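Local coordinates for protein acyl-coenzyme A oxidase 3 (PDB 5YS9) that oxidises acyl-CoA to trans-2-enoyl-CoA with bound FAD, passing the electrons to oxygen to make hydrogen peroxide in peroxisomal fatty acid beta-oxidation, at residues 349-352 / 353-356; 614-617 / 618-622; 625-628 / 629-632. All coordinates share one frame; numbering follows the deposited sequence.

Contact 1 (349-352 / 353-356); sequences PYHQ and RRLL. With FAD (flavin-adenine dinucleotide), chain D.
Y350 turns CG anti to the backbone N (chi1 -160°), R354 turns CG beside its N (chi1 -63°), and CE2 of Y350 comes to rest beside CG of R354. Both lie in the first turns of alpha-helix 349-385, in the C-alpha1 helical domain of the acyl-CoA oxidase fold. The R354 chain then bends at chi2 and chi3 and carries its guanidinium to the adenosine ribose of FAD. R354 NH1 donates to O3B of FAD at 2.6 Å, and O2B of FAD lies equally near. On the way, CG of R354 passes 3.9 Å from CE2 of Y350, the two side chains crossing at about a right angle. The H351 ring stands 81° from the guanidinium plane. Its CE1 lies over one guanidinium face, toward the rim, and R354 NH1 sits near the plane of the imidazole. Replacing R354 by an alanine would probably leave O3B of the ribose without this donor and open a gap between Y350 and H351. FAD is gripped from both subunits, for S169 and D457 of the second subunit also hydrogen-bond to it. F551 of that subunit meets the Y350 ring.

Other side chains pair four residues apart. L355 CD1 packs 3.6 Å from H351 NE2. Q352 and L356 run side by side. R353 turns to E595 and N620 instead. Backbone bonds repeat from 349 to 356, and the last has L356 N donating to Q352 O at 2.8 Å.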
ATOM      1  N   PRO A 349      -3.822  24.179   0.526  1.00 42.97           N
ATOM      2  CA  PRO A 349      -2.503  23.932   1.122  1.00 42.52           C
ATOM      3  C   PRO A 349      -2.277  22.507   1.654  1.00 44.14           C
ATOM      4  O   PRO A 349      -1.119  22.045   1.687  1.00 48.14           O
ATOM      5  CB  PRO A 349      -2.450  24.950   2.285  1.00 44.22           C
ATOM      6  CG  PRO A 349      -3.385  26.050   1.863  1.00 45.35           C
ATOM      7  CD  PRO A 349      -4.487  25.379   1.081  1.00 40.54           C
ATOM      8  N   TYR A 350      -3.324  21.852   2.125  1.00 41.29           N
ATOM      9  CA  TYR A 350      -3.154  20.471   2.511  1.00 41.65           C
ATOM     10  C   TYR A 350      -2.852  19.560   1.346  1.00 38.59           C
ATOM     11  O   TYR A 350      -2.067  18.643   1.464  1.00 36.59           O
ATOM     12  CB  TYR A 350      -4.274  19.900   3.374  1.00 43.94           C
ATOM     13  CG  TYR A 350      -3.750  18.683   4.073  1.00 45.98           C
ATOM     14  CD1 TYR A 350      -2.669  18.785   4.919  1.00 49.39           C
ATOM     15  CD2 TYR A 350      -4.260  17.430   3.827  1.00 49.28           C
ATOM     16  CE1 TYR A 350      -2.142  17.685   5.544  1.00 49.25           C
ATOM     17  CE2 TYR A 350      -3.735  16.322   4.448  1.00 49.42           C
ATOM     18  CZ  TYR A 350      -2.670  16.463   5.305  1.00 47.18           C
ATOM     19  OH  TYR A 350      -2.118  15.385   5.932  1.00 43.52           O
ATOM     20  N   HIS A 351      -3.496  19.798   0.221  1.00 32.19           N
ATOM     21  CA  HIS A 351      -3.245  18.974  -0.911  1.00 34.48           C
ATOM     22  C   HIS A 351      -1.810  19.168  -1.474  1.00 35.25           C
ATOM     23  O   HIS A 351      -1.143  18.178  -1.910  1.00 33.83           O
ATOM     24  CB  HIS A 351      -4.312  19.200  -1.963  1.00 35.36           C
ATOM     25  CG  HIS A 351      -4.451  18.052  -2.890  1.00 34.54           C
ATOM     26  ND1 HIS A 351      -5.120  16.901  -2.530  1.00 33.43           N
ATOM     27  CD2 HIS A 351      -3.969  17.853  -4.136  1.00 32.73           C
ATOM     28  CE1 HIS A 351      -5.096  16.071  -3.552  1.00 33.36           C
ATOM     29  NE2 HIS A 351      -4.399  16.618  -4.534  1.00 33.54           N
ATOM     30  N   GLN A 352      -1.338  20.415  -1.419  1.00 31.74           N
ATOM     31  CA  GLN A 352       0.050  20.749  -1.750  1.00 36.02           C
ATOM     32  C   GLN A 352       1.024  19.962  -0.887  1.00 33.45           C
ATOM     33  O   GLN A 352       1.953  19.379  -1.425  1.00 34.04           O
ATOM     34  CB  GLN A 352       0.318  22.263  -1.620  1.00 41.56           C
ATOM     35  CG  GLN A 352      -0.431  23.122  -2.669  1.00 41.74           C
ATOM     36  CD  GLN A 352      -0.262  24.615  -2.466  1.00 41.11           C
ATOM     37  OE1 GLN A 352       0.544  25.038  -1.629  1.00 37.31           O
ATOM     38  NE2 GLN A 352      -1.000  25.425  -3.249  1.00 37.84           N
ATOM     39  N   ARG A 353       0.759  19.871   0.406  1.00 34.19           N
ATOM     40  CA  ARG A 353       1.551  19.076   1.338  1.00 33.48           C
ATOM     41  C   ARG A 353       1.542  17.586   1.041  1.00 34.22           C
ATOM     42  O   ARG A 353       2.514  16.901   1.268  1.00 32.42           O
ATOM     43  CB  ARG A 353       1.105  19.314   2.771  1.00 33.26           C
ATOM     44  CG  ARG A 353       1.681  20.557   3.394  1.00 34.05           C
ATOM     45  CD  ARG A 353       1.034  20.824   4.725  1.00 36.14           C
ATOM     46  NE  ARG A 353       1.757  21.815   5.490  1.00 36.08           N
ATOM     47  CZ  ARG A 353       2.815  21.551   6.232  1.00 35.44           C
ATOM     48  NH1 ARG A 353       3.273  20.323   6.316  1.00 37.36           N
ATOM     49  NH2 ARG A 353       3.402  22.515   6.893  1.00 39.02           N
ATOM     50  N   ARG A 354       0.411  17.076   0.599  1.00 38.58           N
ATOM     51  CA  ARG A 354       0.325  15.684   0.199  1.00 35.91           C
ATOM     52  C   ARG A 354       1.194  15.332  -0.993  1.00 35.57           C
ATOM     53  O   ARG A 354       1.789  14.279  -1.014  1.00 34.09           O
ATOM     54  CB  ARG A 354      -1.110  15.311  -0.128  1.00 36.22           C
ATOM     55  CG  ARG A 354      -2.072  15.418   1.026  1.00 41.29           C
ATOM     56  CD  ARG A 354      -2.937  14.182   1.092  1.00 41.69           C
ATOM     57  NE  ARG A 354      -4.279  14.443   0.620  1.00 42.27           N
ATOM     58  CZ  ARG A 354      -4.986  13.611  -0.122  1.00 36.97           C
ATOM     59  NH1 ARG A 354      -6.194  13.951  -0.496  1.00 33.54           N
ATOM     60  NH2 ARG A 354      -4.487  12.449  -0.476  1.00 40.09           N
ATOM     61  N   LEU A 355       1.233  16.188  -2.001  1.00 32.96           N
ATOM     62  CA  LEU A 355       1.892  15.837  -3.243  1.00 31.76           C
ATOM     63  C   LEU A 355       3.214  16.505  -3.543  1.00 34.14           C
ATOM     64  O   LEU A 355       4.099  15.895  -4.102  1.00 34.61           O
ATOM     65  CB  LEU A 355       0.950  16.068  -4.417  1.00 34.52           C
ATOM     66  CG  LEU A 355      -0.384  15.338  -4.440  1.00 37.65           C
ATOM     67  CD1 LEU A 355      -1.155  15.737  -5.676  1.00 34.56           C
ATOM     68  CD2 LEU A 355      -0.186  13.839  -4.383  1.00 39.33           C
ATOM     69  N   LEU A 356       3.356  17.769  -3.197  1.00 37.19           N
ATOM     70  CA  LEU A 356       4.566  18.499  -3.650  1.00 38.00           C
ATOM     71  C   LEU A 356       5.896  17.985  -3.039  1.00 35.17           C
ATOM     72  O   LEU A 356       6.905  17.963  -3.739  1.00 34.45           O
ATOM     73  CB  LEU A 356       4.409  19.999  -3.481  1.00 36.12           C
ATOM     74  CG  LEU A 356       3.264  20.589  -4.302  1.00 38.96           C
ATOM     75  CD1 LEU A 356       3.182  22.092  -4.055  1.00 39.82           C
ATOM     76  CD2 LEU A 356       3.350  20.317  -5.797  1.00 36.62           C
TER
HETATM   77  PA  FAD D 801     -12.965  14.298  -4.354  1.00 56.81           P
HETATM   78  O1A FAD D 801     -14.046  14.542  -3.371  1.00 54.66           O
HETATM   79  O2A FAD D 801     -12.751  15.218  -5.492  1.00 56.38           O
HETATM   80  O5B FAD D 801     -11.556  14.210  -3.655  1.00 61.91           O
HETATM   81  C5B FAD D 801     -10.455  13.885  -4.491  1.00 57.00           C
HETATM   82  C4B FAD D 801      -9.184  14.205  -3.753  1.00 57.70           C
HETATM   83  O4B FAD D 801      -9.160  15.596  -3.468  1.00 59.13           O
HETATM   84  C3B FAD D 801      -9.207  13.477  -2.433  1.00 58.11           C
HETATM   85  O3B FAD D 801      -7.941  12.904  -2.173  1.00 52.66           O
HETATM   86  C2B FAD D 801      -9.449  14.544  -1.412  1.00 56.35           C
HETATM   87  O2B FAD D 801      -8.740  14.238  -0.218  1.00 50.79           O
HETATM   88  C1B FAD D 801      -8.957  15.805  -2.085  1.00 57.28           C
HETATM   89  N9A FAD D 801      -9.837  16.863  -1.590  1.00 66.31           N
HETATM   90  C8A FAD D 801     -11.108  17.054  -1.954  1.00 62.99           C
HETATM   91  N7A FAD D 801     -11.633  18.095  -1.282  1.00 68.09           N
HETATM   92  C5A FAD D 801     -10.693  18.574  -0.460  1.00 66.01           C
HETATM   93  C6A FAD D 801     -10.590  19.659   0.531  1.00 62.96           C
HETATM   94  N6A FAD D 801     -11.624  20.478   0.792  1.00 59.90           N
HETATM   95  N1A FAD D 801      -9.421  19.805   1.164  1.00 62.58           N
HETATM   96  C2A FAD D 801      -8.382  19.003   0.916  1.00 65.85           C
HETATM   97  N3A FAD D 801      -8.400  18.000   0.037  1.00 57.85           N
HETATM   98  C4A FAD D 801      -9.510  17.746  -0.664  1.00 63.52           C
HETATM   99  N1  FAD D 801     -20.873   6.434  -4.902  1.00 37.15           N
HETATM  100  C2  FAD D 801     -22.188   6.177  -4.878  1.00 34.21           C
HETATM  101  O2  FAD D 801     -22.962   7.120  -4.776  1.00 33.07           O
HETATM  102  N3  FAD D 801     -22.691   4.953  -4.942  1.00 32.60           N
HETATM  103  C4  FAD D 801     -21.923   3.892  -5.043  1.00 32.61           C
HETATM  104  O4  FAD D 801     -22.421   2.778  -5.105  1.00 35.76           O
HETATM  105  C4X FAD D 801     -20.470   4.074  -5.081  1.00 35.29           C
HETATM  106  N5  FAD D 801     -19.638   3.037  -5.179  1.00 38.16           N
HETATM  107  C5X FAD D 801     -18.318   3.232  -5.224  1.00 38.28           C
HETATM  108  C6  FAD D 801     -17.495   2.135  -5.350  1.00 40.96           C
HETATM  109  C7  FAD D 801     -16.135   2.308  -5.401  1.00 39.97           C
HETATM  110  C7M FAD D 801     -15.244   1.114  -5.524  1.00 43.98           C
HETATM  111  C8  FAD D 801     -15.570   3.669  -5.329  1.00 41.83           C
HETATM  112  C8M FAD D 801     -14.091   3.869  -5.382  1.00 46.05           C
HETATM  113  C9  FAD D 801     -16.391   4.765  -5.198  1.00 41.92           C
HETATM  114  C9A FAD D 801     -17.754   4.597  -5.151  1.00 38.72           C
HETATM  115  N10 FAD D 801     -18.609   5.703  -5.024  1.00 37.29           N
HETATM  116  C10 FAD D 801     -19.976   5.452  -5.001  1.00 35.45           C
HETATM  117  C1' FAD D 801     -18.118   7.080  -4.960  1.00 42.46           C
HETATM  118  C2' FAD D 801     -17.307   7.422  -3.709  1.00 45.12           C
HETATM  119  O2' FAD D 801     -18.177   7.698  -2.618  1.00 42.19           O
HETATM  120  C3' FAD D 801     -16.397   8.623  -3.973  1.00 46.35           C
HETATM  121  O3' FAD D 801     -15.249   8.150  -4.645  1.00 44.76           O
HETATM  122  C4' FAD D 801     -15.914   9.359  -2.733  1.00 48.67           C
HETATM  123  O4' FAD D 801     -16.982   9.424  -1.800  1.00 50.27           O
HETATM  124  C5' FAD D 801     -15.526  10.801  -3.021  1.00 50.95           C
HETATM  125  O5' FAD D 801     -14.257  10.976  -3.631  1.00 52.52           O
HETATM  126  P   FAD D 801     -14.141  11.784  -5.000  1.00 55.76           P
HETATM  127  O1P FAD D 801     -13.715  10.868  -6.082  1.00 63.04           O
HETATM  128  O2P FAD D 801     -15.386  12.558  -5.171  1.00 59.58           O
HETATM  129  O3P FAD D 801     -12.916  12.776  -4.832  1.00 63.61           O

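Contact 2 (614-617 / 618-622); sequences QVTE and LVNHY
L618 lies against Q614 one turn back on helix 609-628, an alpha-helix of the C-terminal acyl-CoA oxidase domain. Its side chain can be followed outward. CB sits 3.6 Å from both Q614 O and V615 O. CG is turned anti to the L618 carbonyl carbon (chi1 -74°), which brings it 3.4 Å from Q614 O. CD1 is still 4.0 Å from that same oxygen, so the branch runs past the backbone carbonyl rather than into the Q614 side chain. The Q614 amide approaches only loosely: its NE2 is 4.4 Å from CG of L618. CD2 of L618 makes no close contact, and lies 4.6 Å from the same NE2 of Q614. L618 also packs on L504 and K505 of a loop.

V619 meets V615 one residue on, by CG2. V619 has CG1 anti to its backbone N, which leaves CG2 beside that N and 3.4 Å from V615 O. CG2 also makes a loose apolar touch with V615 CG1.

N620 is the polar member. Its CG rests 3.5 Å from T616 O. N620 OD1 accepts a hydrogen bond from R353 and T616 OG1 is bonded to E595, so both oxygens are held by other helices, while the two residues also pack on E545 and Q549 of the second subunit.

Main-chain bonds of the i to i+4 kind tie the turns together. The one from V619 N to V615 O is nearly linear at 171°. The straightest is N620 N to T616 O, 3.1 Å long with an angle of 179° at the hydrogen.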
ATOM      1  N   GLN A 614       8.574  27.385  13.002  1.00 44.11           N
ATOM      2  CA  GLN A 614       9.190  28.077  11.856  1.00 47.98           C
ATOM      3  C   GLN A 614       9.370  27.141  10.652  1.00 45.70           C
ATOM      4  O   GLN A 614       9.106  27.533   9.519  1.00 45.73           O
ATOM      5  CB  GLN A 614      10.543  28.726  12.231  1.00 49.08           C
ATOM      6  CG  GLN A 614      11.066  29.733  11.202  1.00 56.19           C
ATOM      7  CD  GLN A 614      10.128  30.932  11.037  1.00 64.49           C
ATOM      8  OE1 GLN A 614       9.730  31.561  12.030  1.00 79.75           O
ATOM      9  NE2 GLN A 614       9.739  31.232   9.798  1.00 59.02           N
ATOM     10  N   VAL A 615       9.818  25.916  10.926  1.00 45.79           N
ATOM     11  CA  VAL A 615       9.946  24.858   9.932  1.00 44.46           C
ATOM     12  C   VAL A 615       8.600  24.621   9.262  1.00 44.70           C
ATOM     13  O   VAL A 615       8.550  24.596   8.024  1.00 41.44           O
ATOM     14  CB  VAL A 615      10.488  23.549  10.551  1.00 47.87           C
ATOM     15  CG1 VAL A 615      10.287  22.359   9.624  1.00 48.22           C
ATOM     16  CG2 VAL A 615      11.973  23.709  10.877  1.00 50.63           C
ATOM     17  N   THR A 616       7.522  24.496  10.059  1.00 40.64           N
ATOM     18  CA  THR A 616       6.163  24.370   9.495  1.00 40.67           C
ATOM     19  C   THR A 616       5.871  25.525   8.515  1.00 44.18           C
ATOM     20  O   THR A 616       5.475  25.296   7.366  1.00 51.47           O
ATOM     21  CB  THR A 616       5.073  24.148  10.578  1.00 36.42           C
ATOM     22  OG1 THR A 616       5.266  22.861  11.144  1.00 31.22           O
ATOM     23  CG2 THR A 616       3.684  24.163  10.002  1.00 35.71           C
ATOM     24  N   GLU A 617       6.179  26.747   8.920  1.00 49.76           N
ATOM     25  CA  GLU A 617       5.896  27.895   8.079  1.00 52.98           C
ATOM     26  C   GLU A 617       6.704  27.832   6.781  1.00 49.09           C
ATOM     27  O   GLU A 617       6.212  28.184   5.716  1.00 44.93           O
ATOM     28  CB  GLU A 617       6.158  29.180   8.848  1.00 59.47           C
ATOM     29  CG  GLU A 617       5.664  30.424   8.126  1.00 74.01           C
ATOM     30  CD  GLU A 617       5.406  31.584   9.073  1.00 82.05           C
ATOM     31  OE1 GLU A 617       4.699  31.361  10.083  1.00 84.94           O
ATOM     32  OE2 GLU A 617       5.907  32.704   8.805  1.00 82.56           O
ATOM     33  N   LEU A 618       7.937  27.345   6.866  1.00 49.43           N
ATOM     34  CA  LEU A 618       8.799  27.281   5.683  1.00 45.28           C
ATOM     35  C   LEU A 618       8.326  26.242   4.670  1.00 40.75           C
ATOM     36  O   LEU A 618       8.257  26.547   3.499  1.00 34.43           O
ATOM     37  CB  LEU A 618      10.245  27.060   6.100  1.00 46.45           C
ATOM     38  CG  LEU A 618      10.873  28.335   6.712  1.00 44.63           C
ATOM     39  CD1 LEU A 618      12.294  28.069   7.181  1.00 40.63           C
ATOM     40  CD2 LEU A 618      10.828  29.500   5.728  1.00 44.45           C
ATOM     41  N   VAL A 619       7.918  25.067   5.159  1.00 38.94           N
ATOM     42  CA  VAL A 619       7.324  24.014   4.342  1.00 38.72           C
ATOM     43  C   VAL A 619       6.061  24.548   3.601  1.00 39.17           C
ATOM     44  O   VAL A 619       5.931  24.347   2.407  1.00 36.62           O
ATOM     45  CB  VAL A 619       6.964  22.763   5.199  1.00 37.94           C
ATOM     46  CG1 VAL A 619       6.162  21.755   4.390  1.00 39.64           C
ATOM     47  CG2 VAL A 619       8.201  22.085   5.739  1.00 36.40           C
ATOM     48  N   ASN A 620       5.154  25.221   4.315  1.00 40.76           N
ATOM     49  CA  ASN A 620       4.010  25.933   3.688  1.00 38.89           C
ATOM     50  C   ASN A 620       4.431  26.907   2.628  1.00 39.69           C
ATOM     51  O   ASN A 620       3.867  26.898   1.509  1.00 40.71           O
ATOM     52  CB  ASN A 620       3.167  26.694   4.693  1.00 37.06           C
ATOM     53  CG  ASN A 620       2.427  25.786   5.657  1.00 36.19           C
ATOM     54  OD1 ASN A 620       2.363  24.578   5.462  1.00 36.98           O
ATOM     55  ND2 ASN A 620       1.905  26.362   6.729  1.00 32.57           N
ATOM     56  N   HIS A 621       5.440  27.711   2.951  1.00 39.59           N
ATOM     57  CA  HIS A 621       5.986  28.680   1.986  1.00 39.38           C
ATOM     58  C   HIS A 621       6.528  28.029   0.718  1.00 39.95           C
ATOM     59  O   HIS A 621       6.182  28.449  -0.391  1.00 47.15           O
ATOM     60  CB  HIS A 621       7.035  29.584   2.641  1.00 40.88           C
ATOM     61  CG  HIS A 621       7.793  30.437   1.680  1.00 40.36           C
ATOM     62  ND1 HIS A 621       9.101  30.168   1.319  1.00 46.27           N
ATOM     63  CD2 HIS A 621       7.441  31.558   1.019  1.00 42.29           C
ATOM     64  CE1 HIS A 621       9.511  31.072   0.447  1.00 42.51           C
ATOM     65  NE2 HIS A 621       8.517  31.923   0.245  1.00 44.46           N
ATOM     66  N   TYR A 622       7.368  27.018   0.860  1.00 41.21           N
ATOM     67  CA  TYR A 622       7.945  26.341  -0.322  1.00 43.57           C
ATOM     68  C   TYR A 622       6.930  25.507  -1.076  1.00 42.61           C
ATOM     69  O   TYR A 622       7.021  25.364  -2.294  1.00 38.22           O
ATOM     70  CB  TYR A 622       9.153  25.473   0.054  1.00 44.52           C
ATOM     71  CG  TYR A 622      10.361  26.309   0.307  1.00 42.66           C
ATOM     72  CD1 TYR A 622      11.049  26.896  -0.761  1.00 43.81           C
ATOM     73  CD2 TYR A 622      10.828  26.520   1.613  1.00 44.57           C
ATOM     74  CE1 TYR A 622      12.183  27.666  -0.537  1.00 47.13           C
ATOM     75  CE2 TYR A 622      11.955  27.276   1.845  1.00 47.54           C
ATOM     76  CZ  TYR A 622      12.617  27.847   0.763  1.00 46.82           C
ATOM     77  OH  TYR A 622      13.681  28.613   0.985  1.00 45.67           O
TER

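Contact 3 (625-628 / 629-632); sequences EVRD and QVAG
Hydrogen bonds between D628 and Q629 and along the backbone hold the turn between two helices. The D628 and Q629 side chains lie side by side and point the same way. D628 CG is anti to the backbone N (chi1 -170°), and the Q629 chain bends at chi2, which swings its amide back to the carboxylate. Q629 NE2 donates to D628 OD2 at 3.1 Å. The carboxylate oxygen is met from above its plane, while it lies in the amide plane of Q629. NE2 also donates to the backbone O of K33, and OE1 accepts from the backbone N of K35, so both polar atoms of the amide are used. On the backbone, Q629 N donates to V626 O at 3.0 Å, with the donor well above the carbonyl plane. A weak bond joins V630 N to R627 O at 3.3 Å.

Van der Waals contacts are few. V630 CG1 comes 3.3 Å from R627 O and 4.1 Å from R627 NH2. V630 itself packs on L325 and C329 of helix 300-330, and V626 on L585 and L588 of helix 579-596.

Charge pairing lies outside the segments. R627 forms salt bridges with E30 and D347.

The bonds to V626 O and R627 O both span three residues, not four. Q629 is the N-cap residue of helix 630-635, so this is a helix-to-helix junction in the C-terminal helical domain.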
ATOM      1  N   GLU A 625       5.672  28.004  -3.401  1.00 33.86           N
ATOM      2  CA  GLU A 625       6.665  28.332  -4.464  1.00 38.48           C
ATOM      3  C   GLU A 625       6.796  27.240  -5.521  1.00 35.98           C
ATOM      4  O   GLU A 625       7.000  27.515  -6.716  1.00 34.62           O
ATOM      5  CB  GLU A 625       8.068  28.626  -3.876  1.00 42.01           C
ATOM      6  CG  GLU A 625       8.137  29.887  -3.017  1.00 48.29           C
ATOM      7  CD  GLU A 625       7.657  31.137  -3.755  1.00 53.97           C
ATOM      8  OE1 GLU A 625       8.412  31.647  -4.608  1.00 62.39           O
ATOM      9  OE2 GLU A 625       6.521  31.602  -3.492  1.00 59.68           O
ATOM     10  N   VAL A 626       6.691  26.004  -5.055  1.00 33.80           N
ATOM     11  CA  VAL A 626       6.743  24.840  -5.892  1.00 34.51           C
ATOM     12  C   VAL A 626       5.429  24.701  -6.677  1.00 38.17           C
ATOM     13  O   VAL A 626       5.453  24.509  -7.913  1.00 43.44           O
ATOM     14  CB  VAL A 626       7.137  23.612  -5.058  1.00 33.62           C
ATOM     15  CG1 VAL A 626       6.885  22.312  -5.791  1.00 35.91           C
ATOM     16  CG2 VAL A 626       8.613  23.731  -4.704  1.00 33.05           C
ATOM     17  N   ARG A 627       4.304  24.871  -5.991  1.00 36.32           N
ATOM     18  CA  ARG A 627       3.013  24.836  -6.636  1.00 37.46           C
ATOM     19  C   ARG A 627       2.859  25.736  -7.845  1.00 40.74           C
ATOM     20  O   ARG A 627       2.201  25.355  -8.807  1.00 45.07           O
ATOM     21  CB  ARG A 627       1.928  25.177  -5.644  1.00 36.75           C
ATOM     22  CG  ARG A 627       0.537  25.150  -6.267  1.00 36.65           C
ATOM     23  CD  ARG A 627       0.069  26.542  -6.631  1.00 33.19           C
ATOM     24  NE  ARG A 627      -1.231  26.572  -7.259  1.00 33.42           N
ATOM     25  CZ  ARG A 627      -1.445  26.314  -8.548  1.00 37.92           C
ATOM     26  NH1 ARG A 627      -2.670  26.418  -9.030  1.00 33.54           N
ATOM     27  NH2 ARG A 627      -0.442  25.951  -9.365  1.00 38.83           N
ATOM     28  N   ASP A 628       3.458  26.912  -7.813  1.00 40.34           N
ATOM     29  CA  ASP A 628       3.332  27.859  -8.903  1.00 38.85           C
ATOM     30  C   ASP A 628       3.909  27.289 -10.183  1.00 40.46           C
ATOM     31  O   ASP A 628       3.397  27.523 -11.255  1.00 41.83           O
ATOM     32  CB  ASP A 628       4.012  29.172  -8.551  1.00 39.62           C
ATOM     33  CG  ASP A 628       3.706  30.265  -9.536  1.00 42.20           C
ATOM     34  OD1 ASP A 628       2.546  30.678  -9.613  1.00 52.27           O
ATOM     35  OD2 ASP A 628       4.616  30.718 -10.237  1.00 37.84           O
ATOM     36  N   GLN A 629       4.996  26.551 -10.051  1.00 39.96           N
ATOM     37  CA  GLN A 629       5.732  26.027 -11.181  1.00 38.79           C
ATOM     38  C   GLN A 629       5.455  24.562 -11.466  1.00 38.98           C
ATOM     39  O   GLN A 629       6.211  23.922 -12.163  1.00 39.63           O
ATOM     40  CB  GLN A 629       7.233  26.237 -10.982  1.00 42.60           C
ATOM     41  CG  GLN A 629       7.671  27.685 -10.883  1.00 39.39           C
ATOM     42  CD  GLN A 629       7.528  28.439 -12.178  1.00 39.62           C
ATOM     43  OE1 GLN A 629       8.155  28.123 -13.169  1.00 39.77           O
ATOM     44  NE2 GLN A 629       6.701  29.447 -12.168  1.00 36.72           N
ATOM     45  N   VAL A 630       4.375  24.027 -10.929  1.00 38.33           N
ATOM     46  CA  VAL A 630       4.155  22.589 -10.916  1.00 37.60           C
ATOM     47  C   VAL A 630       4.112  21.941 -12.294  1.00 36.48           C
ATOM     48  O   VAL A 630       4.603  20.847 -12.471  1.00 36.70           O
ATOM     49  CB  VAL A 630       2.871  22.235 -10.157  1.00 39.89           C
ATOM     50  CG1 VAL A 630       1.669  22.808 -10.864  1.00 45.84           C
ATOM     51  CG2 VAL A 630       2.735  20.736 -10.006  1.00 39.48           C
ATOM     52  N   ALA A 631       3.517  22.612 -13.261  1.00 34.95           N
ATOM     53  CA  ALA A 631       3.466  22.105 -14.612  1.00 32.43           C
ATOM     54  C   ALA A 631       4.848  21.954 -15.215  1.00 32.65           C
ATOM     55  O   ALA A 631       5.081  21.042 -15.966  1.00 31.85           O
ATOM     56  CB  ALA A 631       2.602  22.989 -15.475  1.00 35.00           C
ATOM     57  N   GLY A 632       5.746  22.887 -14.934  1.00 36.13           N
ATOM     58  CA  GLY A 632       7.117  22.755 -15.380  1.00 32.97           C
ATOM     59  C   GLY A 632       7.895  21.596 -14.791  1.00 34.44           C
ATOM     60  O   GLY A 632       8.541  20.858 -15.503  1.00 34.48           O
TER

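Contact 1 comes first along the chain, at the start of helix 349-385. Contacts 2 and 3 follow much later, with contact 2 inside helix 609-628 and contact 3 at its end, where helix 630-635 begins. The centres of contacts 2 and 3 are about 16 Å apart, and each is about 12 Å from that of contact 1. Helix 609-628 packs against the start of helix 349-385: R353 meets contact 2, while Q352 and L356 pack on contact 3. The helix carrying R354 to FAD is backed here by helix 609-628. Contacts 1 and 2 also touch the second subunit, so this region joins cofactor site and dimer interface.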